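PDB 1ZPU: iron transport multicopper oxidase FET3 from Saccharomyces cerevisiae, which oxidises ferrous iron to ferric iron at the cell surface with molecular oxygen, using four bound copper ions, so that the permease FTR1 can import it. Local coordinates for residues A[332-341]-A[470-478]; A[358-368]-A[517-525]. All coordinates share one frame; numbering follows the deposited sequence.

Contact 1: residues A[332-341]-A[470-478]. With NAG (2-acetamido-2-deoxy-beta-D-glucopyranose), chain B.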
loop_
_atom_site.group_PDB
_atom_site.type_symbol
_atom_site.label_atom_id
_atom_site.label_comp_id
_atom_site.label_asym_id
_atom_site.label_seq_id
_atom_site.Cartn_x
_atom_site.Cartn_y
_atom_site.Cartn_z
ATOM N N ASN A 332 6.553 21.669 3.608
ATOM C CA ASN A 332 5.716 20.943 4.547
ATOM C C ASN A 332 5.985 19.431 4.552
ATOM O O ASN A 332 5.806 18.757 3.538
ATOM C CB ASN A 332 4.249 21.239 4.251
ATOM C CG ASN A 332 3.325 20.722 5.321
ATOM O OD1 ASN A 332 2.668 19.692 5.146
ATOM N ND2 ASN A 332 3.265 21.431 6.438
ATOM N N TYR A 333 6.412 18.920 5.705
ATOM C CA TYR A 333 6.729 17.507 5.876
ATOM C C TYR A 333 5.687 16.769 6.721
ATOM O O TYR A 333 4.852 17.397 7.393
ATOM C CB TYR A 333 8.109 17.362 6.511
ATOM C CG TYR A 333 9.249 17.738 5.590
ATOM C CD1 TYR A 333 9.850 18.991 5.667
ATOM C CD2 TYR A 333 9.723 16.842 4.636
ATOM C CE1 TYR A 333 10.905 19.339 4.834
ATOM C CE2 TYR A 333 10.765 17.178 3.793
ATOM C CZ TYR A 333 11.357 18.429 3.892
ATOM O OH TYR A 333 12.396 18.765 3.042
ATOM N N ALA A 334 5.739 15.439 6.678
ATOM C CA ALA A 334 4.888 14.595 7.509
ATOM C C ALA A 334 5.707 13.930 8.609
ATOM O O ALA A 334 6.853 13.535 8.387
ATOM C CB ALA A 334 4.221 13.567 6.671
ATOM N N PHE A 335 5.114 13.803 9.794
ATOM C CA PHE A 335 5.848 13.339 10.963
ATOM C C PHE A 335 5.197 12.163 11.691
ATOM O O PHE A 335 3.987 12.138 11.898
ATOM C CB PHE A 335 6.033 14.488 11.956
ATOM C CG PHE A 335 6.860 15.620 11.436
ATOM C CD1 PHE A 335 6.290 16.620 10.647
ATOM C CD2 PHE A 335 8.206 15.714 11.760
ATOM C CE1 PHE A 335 7.055 17.679 10.174
ATOM C CE2 PHE A 335 8.972 16.777 11.289
ATOM C CZ PHE A 335 8.392 17.755 10.498
ATOM N N PHE A 336 6.017 11.188 12.066
ATOM C CA PHE A 336 5.662 10.253 13.118
ATOM C C PHE A 336 6.362 10.782 14.367
ATOM O O PHE A 336 7.591 10.883 14.391
ATOM C CB PHE A 336 6.120 8.823 12.794
ATOM C CG PHE A 336 5.100 7.989 12.029
ATOM C CD1 PHE A 336 5.515 7.133 11.009
ATOM C CD2 PHE A 336 3.737 8.046 12.337
ATOM C CE1 PHE A 336 4.596 6.352 10.301
ATOM C CE2 PHE A 336 2.801 7.267 11.637
ATOM C CZ PHE A 336 3.232 6.418 10.618
ATOM N N ASN A 337 5.582 11.132 15.391
ATOM C CA ASN A 337 6.083 11.909 16.528
ATOM C C ASN A 337 6.831 13.132 16.025
ATOM O O ASN A 337 6.235 13.973 15.350
ATOM C CB ASN A 337 6.953 11.064 17.458
ATOM C CG ASN A 337 6.196 9.887 18.050
ATOM O OD1 ASN A 337 4.998 9.987 18.346
ATOM N ND2 ASN A 337 6.891 8.761 18.221
ATOM N N ASN A 338 8.126 13.218 16.306
ATOM C CA ASN A 338 8.907 14.365 15.855
ATOM C C ASN A 338 9.889 14.050 14.729
ATOM O O ASN A 338 10.855 14.785 14.520
ATOM C CB ASN A 338 9.628 15.020 17.034
ATOM C CG ASN A 338 10.667 14.106 17.683
ATOM O OD1 ASN A 338 10.718 12.897 17.416
ATOM N ND2 ASN A 338 11.486 14.688 18.571
ATOM N N ILE A 339 9.620 12.969 13.993
ATOM C CA ILE A 339 10.529 12.474 12.950
ATOM C C ILE A 339 9.855 12.355 11.579
ATOM O O ILE A 339 8.781 11.763 11.459
ATOM C CB ILE A 339 11.152 11.106 13.364
ATOM C CG1 ILE A 339 11.963 11.263 14.657
ATOM C CG2 ILE A 339 12.027 10.527 12.254
ATOM C CD1 ILE A 339 12.470 9.966 15.248
ATOM N N THR A 340 10.483 12.951 10.564
ATOM C CA THR A 340 10.173 12.682 9.161
ATOM C C THR A 340 11.173 11.650 8.708
ATOM O O THR A 340 12.378 11.833 8.918
ATOM C CB THR A 340 10.476 13.880 8.258
ATOM O OG1 THR A 340 10.267 15.111 8.961
ATOM C CG2 THR A 340 9.656 13.816 6.977
ATOM N N TYR A 341 10.702 10.586 8.066
ATOM C CA TYR A 341 11.618 9.571 7.568
ATOM C C TYR A 341 12.627 10.171 6.596
ATOM O O TYR A 341 12.256 10.785 5.592
ATOM C CB TYR A 341 10.899 8.400 6.907
ATOM C CG TYR A 341 11.888 7.445 6.288
ATOM C CD1 TYR A 341 12.637 6.583 7.084
ATOM C CD2 TYR A 341 12.116 7.437 4.914
ATOM C CE1 TYR A 341 13.573 5.712 6.521
ATOM C CE2 TYR A 341 13.048 6.572 4.345
ATOM C CZ TYR A 341 13.767 5.712 5.154
ATOM O OH TYR A 341 14.684 4.856 4.605
ATOM N N LEU A 470 6.198 10.666 0.387
ATOM C CA LEU A 470 7.180 11.658 -0.068
ATOM C C LEU A 470 7.472 12.692 0.996
ATOM O O LEU A 470 8.610 13.170 1.099
ATOM C CB LEU A 470 6.721 12.360 -1.345
ATOM C CG LEU A 470 7.103 11.614 -2.618
ATOM C CD1 LEU A 470 6.178 11.996 -3.767
ATOM C CD2 LEU A 470 8.571 11.867 -2.976
ATOM N N GLN A 471 6.447 13.028 1.783
ATOM C CA GLN A 471 6.588 13.932 2.918
ATOM C C GLN A 471 7.271 13.264 4.115
ATOM O O GLN A 471 7.506 13.906 5.136
ATOM C CB GLN A 471 5.223 14.460 3.316
ATOM C CG GLN A 471 4.660 15.515 2.399
ATOM C CD GLN A 471 3.326 16.021 2.902
ATOM O OE1 GLN A 471 2.273 15.451 2.587
ATOM N NE2 GLN A 471 3.356 17.083 3.710
ATOM N N GLY A 472 7.572 11.972 3.985
ATOM C CA GLY A 472 8.269 11.196 5.020
ATOM C C GLY A 472 7.451 10.530 6.128
ATOM O O GLY A 472 7.975 10.321 7.221
ATOM N N LEU A 473 6.190 10.170 5.855
ATOM C CA LEU A 473 5.325 9.551 6.859
ATOM C C LEU A 473 5.600 8.066 6.921
ATOM O O LEU A 473 4.785 7.264 6.461
ATOM C CB LEU A 473 3.849 9.747 6.517
ATOM C CG LEU A 473 2.902 10.230 7.626
ATOM C CD1 LEU A 473 1.443 9.958 7.288
ATOM C CD2 LEU A 473 3.244 9.703 9.021
ATOM N N GLY A 474 6.742 7.692 7.487
ATOM C CA GLY A 474 7.113 6.287 7.595
ATOM C C GLY A 474 8.108 5.997 8.693
ATOM O O GLY A 474 8.853 6.880 9.118
ATOM N N LEU A 475 8.107 4.752 9.153
ATOM C CA LEU A 475 9.050 4.286 10.164
ATOM C C LEU A 475 9.479 2.855 9.871
ATOM O O LEU A 475 8.791 2.138 9.142
ATOM C CB LEU A 475 8.469 4.401 11.573
ATOM C CG LEU A 475 7.178 3.695 11.954
ATOM C CD1 LEU A 475 7.426 2.232 12.186
ATOM C CD2 LEU A 475 6.698 4.327 13.228
ATOM N N VAL A 476 10.609 2.445 10.438
ATOM C CA VAL A 476 11.218 1.170 10.084
ATOM C C VAL A 476 11.237 0.193 11.261
ATOM O O VAL A 476 11.705 0.522 12.357
ATOM C CB VAL A 476 12.649 1.370 9.540
ATOM C CG1 VAL A 476 13.285 0.037 9.181
ATOM C CG2 VAL A 476 12.639 2.303 8.347
ATOM N N LEU A 477 10.722 -1.008 11.021
ATOM C CA LEU A 477 10.722 -2.074 12.018
ATOM C C LEU A 477 11.769 -3.135 11.691
ATOM O O LEU A 477 11.736 -3.728 10.621
ATOM C CB LEU A 477 9.342 -2.723 12.091
ATOM C CG LEU A 477 8.178 -1.836 12.532
ATOM C CD1 LEU A 477 6.922 -2.660 12.615
ATOM C CD2 LEU A 477 8.432 -1.165 13.876
ATOM N N VAL A 478 12.696 -3.371 12.608
ATOM C CA VAL A 478 13.680 -4.427 12.432
ATOM C C VAL A 478 13.302 -5.573 13.369
ATOM O O VAL A 478 13.445 -5.468 14.595
ATOM C CB VAL A 478 15.117 -3.918 12.717
ATOM C CG1 VAL A 478 16.127 -5.035 12.569
ATOM C CG2 VAL A 478 15.463 -2.788 11.785
HETATM C C1 NAG B . 12.854 14.241 18.487
HETATM C C2 NAG B . 14.226 14.677 17.974
HETATM C C3 NAG B . 15.358 14.196 18.901
HETATM C C4 NAG B . 14.911 13.978 20.346
HETATM C C5 NAG B . 13.679 13.068 20.427
HETATM C C6 NAG B . 12.699 13.471 21.529
HETATM C C7 NAG B . 15.281 14.575 15.754
HETATM C C8 NAG B . 16.661 13.956 15.737
HETATM N N2 NAG B . 14.395 14.119 16.643
HETATM O O3 NAG B . 16.441 15.105 18.875
HETATM O O4 NAG B . 15.968 13.380 21.056
HETATM O O5 NAG B . 12.996 13.015 19.179
HETATM O O6 NAG B . 13.399 13.632 22.740
HETATM O O7 NAG B . 14.993 15.469 14.963
#
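G472, at positive phi in a Schellman motif after helix 466-470, turns its carbonyl O onto the backbone N of Y341. This Y341 N to G472 O hydrogen bond (2.9 Å) lies in the carbonyl plane, on a lone pair. The contact joins the two sheets of the cupredoxin sandwich of the third plastocyanin-like domain: edge strand 332-336 and the loop after it meet the loop 471-473 and the start of strand 474-479. Q471 adds two links. Its backbone O accepts from A334 N, though the position of that O is less certain, and its extended side chain sends NE2 to N332 O (3.0 Å), approaching from above the carbonyl plane. With CG beside its own backbone N (chi1 -75°), the Q471 chain reaches N332 at a slant, the two amide planes 46° apart. F336 carries much of the apolar part: L475 CD2 meets its CD1 at 3.8 Å. L473 packs on A334 CB and also touches C463, a type 1 copper ligand; its side chain is about 4 Å from a copper ion at the nearest atoms. L473 CD2 sits over the face of the F336 ring in a CH-pi contact, 3.5 Å from the centroid and 8° off the normal.

Contact 2: residues A[358-368]-A[517-525]. With NAG (2-acetamido-2-deoxy-beta-D-glucopyranose), chain C; MAN (alpha-D-mannopyranose), chain J.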
loop_
_atom_site.group_PDB
_atom_site.type_symbol
_atom_site.label_atom_id
_atom_site.label_comp_id
_atom_site.label_asym_id
_atom_site.label_seq_id
_atom_site.Cartn_x
_atom_site.Cartn_y
_atom_site.Cartn_z
ATOM N N GLN A 358 26.177 -6.352 17.012
ATOM C CA GLN A 358 25.730 -5.009 17.376
ATOM C C GLN A 358 24.374 -4.669 16.745
ATOM O O GLN A 358 23.882 -3.536 16.841
ATOM C CB GLN A 358 26.770 -3.981 16.939
ATOM C CG GLN A 358 28.052 -4.005 17.727
ATOM C CD GLN A 358 28.647 -2.622 17.883
ATOM O OE1 GLN A 358 29.725 -2.334 17.361
ATOM N NE2 GLN A 358 27.936 -1.751 18.599
ATOM N N ALA A 359 23.774 -5.660 16.101
ATOM C CA ALA A 359 22.509 -5.492 15.410
ATOM C C ALA A 359 21.325 -5.236 16.348
ATOM O O ALA A 359 20.271 -4.799 15.902
ATOM C CB ALA A 359 22.249 -6.710 14.541
ATOM N N ASN A 360 21.503 -5.513 17.636
ATOM C CA ASN A 360 20.451 -5.311 18.628
ATOM C C ASN A 360 20.436 -3.892 19.186
ATOM O O ASN A 360 19.474 -3.487 19.847
ATOM C CB ASN A 360 20.577 -6.318 19.779
ATOM C CG ASN A 360 19.327 -6.365 20.656
ATOM O OD1 ASN A 360 18.212 -6.118 20.179
ATOM N ND2 ASN A 360 19.513 -6.687 21.945
ATOM N N ASN A 361 21.510 -3.149 18.925
ATOM C CA ASN A 361 21.628 -1.756 19.352
ATOM C C ASN A 361 20.960 -0.822 18.337
ATOM O O ASN A 361 21.424 -0.685 17.205
ATOM C CB ASN A 361 23.107 -1.398 19.549
ATOM C CG ASN A 361 23.320 0.050 19.952
ATOM O OD1 ASN A 361 22.376 0.774 20.283
ATOM N ND2 ASN A 361 24.577 0.480 19.930
ATOM N N SER A 362 19.870 -0.184 18.757
ATOM C CA SER A 362 19.046 0.652 17.874
ATOM C C SER A 362 19.793 1.855 17.298
ATOM O O SER A 362 19.462 2.338 16.207
ATOM C CB SER A 362 17.785 1.118 18.612
ATOM O OG SER A 362 18.099 2.045 19.646
ATOM N N GLU A 363 20.805 2.310 18.036
ATOM C CA GLU A 363 21.578 3.500 17.703
ATOM C C GLU A 363 22.206 3.441 16.311
ATOM O O GLU A 363 22.278 4.463 15.622
ATOM C CB GLU A 363 22.667 3.718 18.756
ATOM C CG GLU A 363 23.292 5.088 18.706
ATOM C CD GLU A 363 24.421 5.247 19.695
ATOM O OE1 GLU A 363 25.432 4.508 19.596
ATOM O OE2 GLU A 363 24.303 6.129 20.574
ATOM N N ILE A 364 22.641 2.247 15.903
ATOM C CA ILE A 364 23.417 2.078 14.669
ATOM C C ILE A 364 22.597 2.232 13.402
ATOM O O ILE A 364 23.157 2.379 12.311
ATOM C CB ILE A 364 24.157 0.718 14.595
ATOM C CG1 ILE A 364 23.166 -0.443 14.515
ATOM C CG2 ILE A 364 25.118 0.565 15.769
ATOM C CD1 ILE A 364 23.617 -1.576 13.626
ATOM N N TYR A 365 21.274 2.187 13.538
ATOM C CA TYR A 365 20.406 2.302 12.380
ATOM C C TYR A 365 20.032 3.748 12.071
ATOM O O TYR A 365 19.376 4.017 11.061
ATOM C CB TYR A 365 19.155 1.449 12.552
ATOM C CG TYR A 365 19.435 -0.019 12.723
ATOM C CD1 TYR A 365 19.505 -0.580 13.991
ATOM C CD2 TYR A 365 19.624 -0.851 11.617
ATOM C CE1 TYR A 365 19.756 -1.924 14.158
ATOM C CE2 TYR A 365 19.869 -2.201 11.777
ATOM C CZ TYR A 365 19.934 -2.728 13.051
ATOM O OH TYR A 365 20.179 -4.063 13.245
ATOM N N GLY A 366 20.450 4.672 12.937
ATOM C CA GLY A 366 20.237 6.097 12.713
ATOM C C GLY A 366 19.175 6.714 13.597
ATOM O O GLY A 366 18.308 6.014 14.136
ATOM N N SER A 367 19.248 8.034 13.736
ATOM C CA SER A 367 18.321 8.797 14.566
ATOM C C SER A 367 17.153 9.366 13.756
ATOM O O SER A 367 16.078 9.625 14.308
ATOM C CB SER A 367 19.063 9.941 15.244
ATOM O OG SER A 367 19.788 10.684 14.284
ATOM N N ASN A 368 17.369 9.560 12.454
ATOM C CA ASN A 368 16.386 10.226 11.606
ATOM C C ASN A 368 15.707 9.240 10.659
ATOM O O ASN A 368 15.206 9.582 9.579
ATOM C CB ASN A 368 17.036 11.365 10.826
ATOM C CG ASN A 368 16.157 12.583 10.756
ATOM O OD1 ASN A 368 16.641 13.697 10.885
ATOM N ND2 ASN A 368 14.854 12.382 10.574
ATOM N N ASP A 517 30.876 2.183 14.175
ATOM C CA ASP A 517 29.434 1.923 14.170
ATOM C C ASP A 517 28.574 2.979 14.889
ATOM O O ASP A 517 27.335 2.880 14.886
ATOM C CB ASP A 517 29.110 0.491 14.644
ATOM C CG ASP A 517 28.986 -0.516 13.469
ATOM O OD1 ASP A 517 29.331 -0.173 12.312
ATOM O OD2 ASP A 517 28.541 -1.666 13.702
ATOM N N LEU A 518 29.227 3.977 15.495
ATOM C CA LEU A 518 28.521 5.143 16.033
ATOM C C LEU A 518 28.698 6.357 15.104
ATOM O O LEU A 518 29.815 6.787 14.808
ATOM C CB LEU A 518 28.910 5.414 17.482
ATOM C CG LEU A 518 28.444 4.465 18.618
ATOM C CD1 LEU A 518 27.937 3.042 18.151
ATOM C CD2 LEU A 518 29.676 4.330 19.636
ATOM N N THR A 519 27.552 6.900 14.689
ATOM C CA THR A 519 27.342 7.627 13.425
ATOM C C THR A 519 27.758 9.112 13.340
ATOM O O THR A 519 28.219 9.701 14.318
ATOM C CB THR A 519 25.825 7.548 13.031
ATOM O OG1 THR A 519 25.050 8.315 13.957
ATOM C CG2 THR A 519 25.312 6.095 13.035
ATOM N N ASP A 520 27.590 9.684 12.141
ATOM C CA ASP A 520 27.691 11.119 11.848
ATOM C C ASP A 520 26.801 11.352 10.624
ATOM O O ASP A 520 27.289 11.729 9.554
ATOM C CB ASP A 520 29.140 11.507 11.543
ATOM C CG ASP A 520 30.023 11.585 12.807
ATOM O OD1 ASP A 520 29.787 12.453 13.678
ATOM O OD2 ASP A 520 30.967 10.779 12.927
ATOM N N LEU A 521 25.489 11.149 10.817
ATOM C CA LEU A 521 24.528 10.719 9.763
ATOM C C LEU A 521 24.035 11.694 8.685
ATOM O O LEU A 521 24.802 12.465 8.119
ATOM C CB LEU A 521 23.305 10.001 10.389
ATOM C CG LEU A 521 22.810 10.210 11.837
ATOM C CD1 LEU A 521 22.458 11.647 12.216
ATOM C CD2 LEU A 521 21.643 9.299 12.120
ATOM N N THR A 522 22.738 11.575 8.396
ATOM C CA THR A 522 22.014 12.309 7.356
ATOM C C THR A 522 20.618 12.682 7.914
ATOM O O THR A 522 19.708 11.851 7.965
ATOM C CB THR A 522 21.947 11.477 6.014
ATOM O OG1 THR A 522 21.124 12.131 5.045
ATOM C CG2 THR A 522 21.412 10.064 6.231
ATOM N N GLY A 523 20.479 13.933 8.362
ATOM C CA GLY A 523 19.305 14.368 9.132
ATOM C C GLY A 523 18.202 15.093 8.367
ATOM O O GLY A 523 18.358 15.437 7.190
ATOM N N GLU A 524 17.078 15.308 9.048
ATOM C CA GLU A 524 16.016 16.168 8.555
ATOM C C GLU A 524 16.366 17.638 8.805
ATOM O O GLU A 524 17.185 17.953 9.678
ATOM C CB GLU A 524 14.689 15.827 9.231
ATOM C CG GLU A 524 14.692 15.925 10.749
ATOM C CD GLU A 524 13.428 15.378 11.392
ATOM O OE1 GLU A 524 12.959 14.278 11.008
ATOM O OE2 GLU A 524 12.894 16.054 12.295
ATOM N N ASN A 525 15.744 18.533 8.036
ATOM C CA ASN A 525 15.901 19.972 8.234
ATOM C C ASN A 525 15.432 20.338 9.648
ATOM O O ASN A 525 14.516 19.712 10.185
ATOM C CB ASN A 525 15.158 20.753 7.133
ATOM C CG ASN A 525 15.772 20.541 5.726
ATOM O OD1 ASN A 525 15.240 19.814 4.896
ATOM N ND2 ASN A 525 16.896 21.180 5.476
HETATM C C1 NAG C . 18.281 -6.664 22.720
HETATM C C2 NAG C . 18.073 -5.922 24.048
HETATM C C3 NAG C . 18.159 -6.800 25.320
HETATM C C4 NAG C . 18.364 -8.321 25.134
HETATM C C5 NAG C . 18.478 -8.777 23.666
HETATM C C6 NAG C . 18.085 -10.236 23.444
HETATM C C7 NAG C . 18.923 -3.609 23.771
HETATM C C8 NAG C . 20.200 -2.860 23.494
HETATM N N2 NAG C . 19.075 -4.873 24.170
HETATM O O3 NAG C . 17.025 -6.580 26.144
HETATM O O4 NAG C . 19.522 -8.709 25.859
HETATM O O5 NAG C . 17.698 -7.948 22.823
HETATM O O6 NAG C . 18.710 -10.689 22.245
HETATM O O7 NAG C . 17.828 -3.056 23.638
HETATM C C1 MAN J . 22.758 16.223 3.297
HETATM C C2 MAN J . 21.291 16.510 3.650
HETATM C C3 MAN J . 21.368 17.294 4.966
HETATM C C4 MAN J . 22.517 18.341 4.927
HETATM C C5 MAN J . 23.034 18.611 3.497
HETATM C C6 MAN J . 24.215 19.594 3.444
HETATM O O2 MAN J . 20.463 15.373 3.764
HETATM O O3 MAN J . 21.530 16.361 6.027
HETATM O O4 MAN J . 22.164 19.599 5.488
HETATM O O5 MAN J . 23.320 17.415 2.752
HETATM O O6 MAN J . 24.676 19.902 4.751
#
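N368 and E524 carry the polar part of the contact through a two-point grip. N368 ND2 donates to E524 OE1 (2.7 Å, 160° at the hydrogen), and E524 N donates to N368 OD1; the second bond is modelled very short, so its length deserves little weight. The carboxylate oxygen lies near the amide plane of N368, whereas ND2 meets OE1 from above the carboxylate plane, and the two planes stand 51° apart. E524 CG sits between its backbone N and carbonyl carbon (chi1 58°), and the side chain crosses that of N368 at about a right angle. OE1 has a second donor, the backbone N of T340, and two N-H groups thus hold this one oxygen.

Van der Waals contacts make up the rest. L521 CD2 lies 3.5 Å from G366 CA, and the same methyl reaches the backbone and side chain of S367. I364 CG2 rests on the backbone O of D517 at 3.3 Å; the apolar side-chain pair, I364 CG2 to L518 CD1 at 4.4 Å, is loose.

Bonds within 358-368 brace the loop itself. N361 OD1 accepts from E363 N, an Asx turn leading into the 3-10 segment 362-365. Y365 OH donates to A359 O at 2.8 Å, on a lone pair in the carbonyl plane.

Sugars flank the contact: N360 ND2 is covalently joined to an N-acetylglucosamine, and T522 and G523 lie beside a mannose of another glycan.

Y365 packs on helix 348-352 and strand 371-374 and touches P481 of helix 481-486, against which A359 also lies; the tail after helix 494-502 thus packs, away from the copper sites, on a loop of the third plastocyanin-like domain anchored between two helices and an edge strand.

From the N terminus the segments come in the order 332-341, 358-368, 470-478, 517-525, so the two contacts cross: each loop contains one end of the other. Contact 1 closes a loop of 128 residues and brings the two sheets of the third cupredoxin domain together near the type 1 copper. Contact 2 closes one of 148 residues, fastening the C-terminal tail, beyond helix 494-502, to the loop between helix 348-352 and strand 371-374. Their centres lie about 15 Å apart, and they touch directly, N338 O packing against E524 OE2. The tail thereby meets both that loop and the turn following strand 332-336.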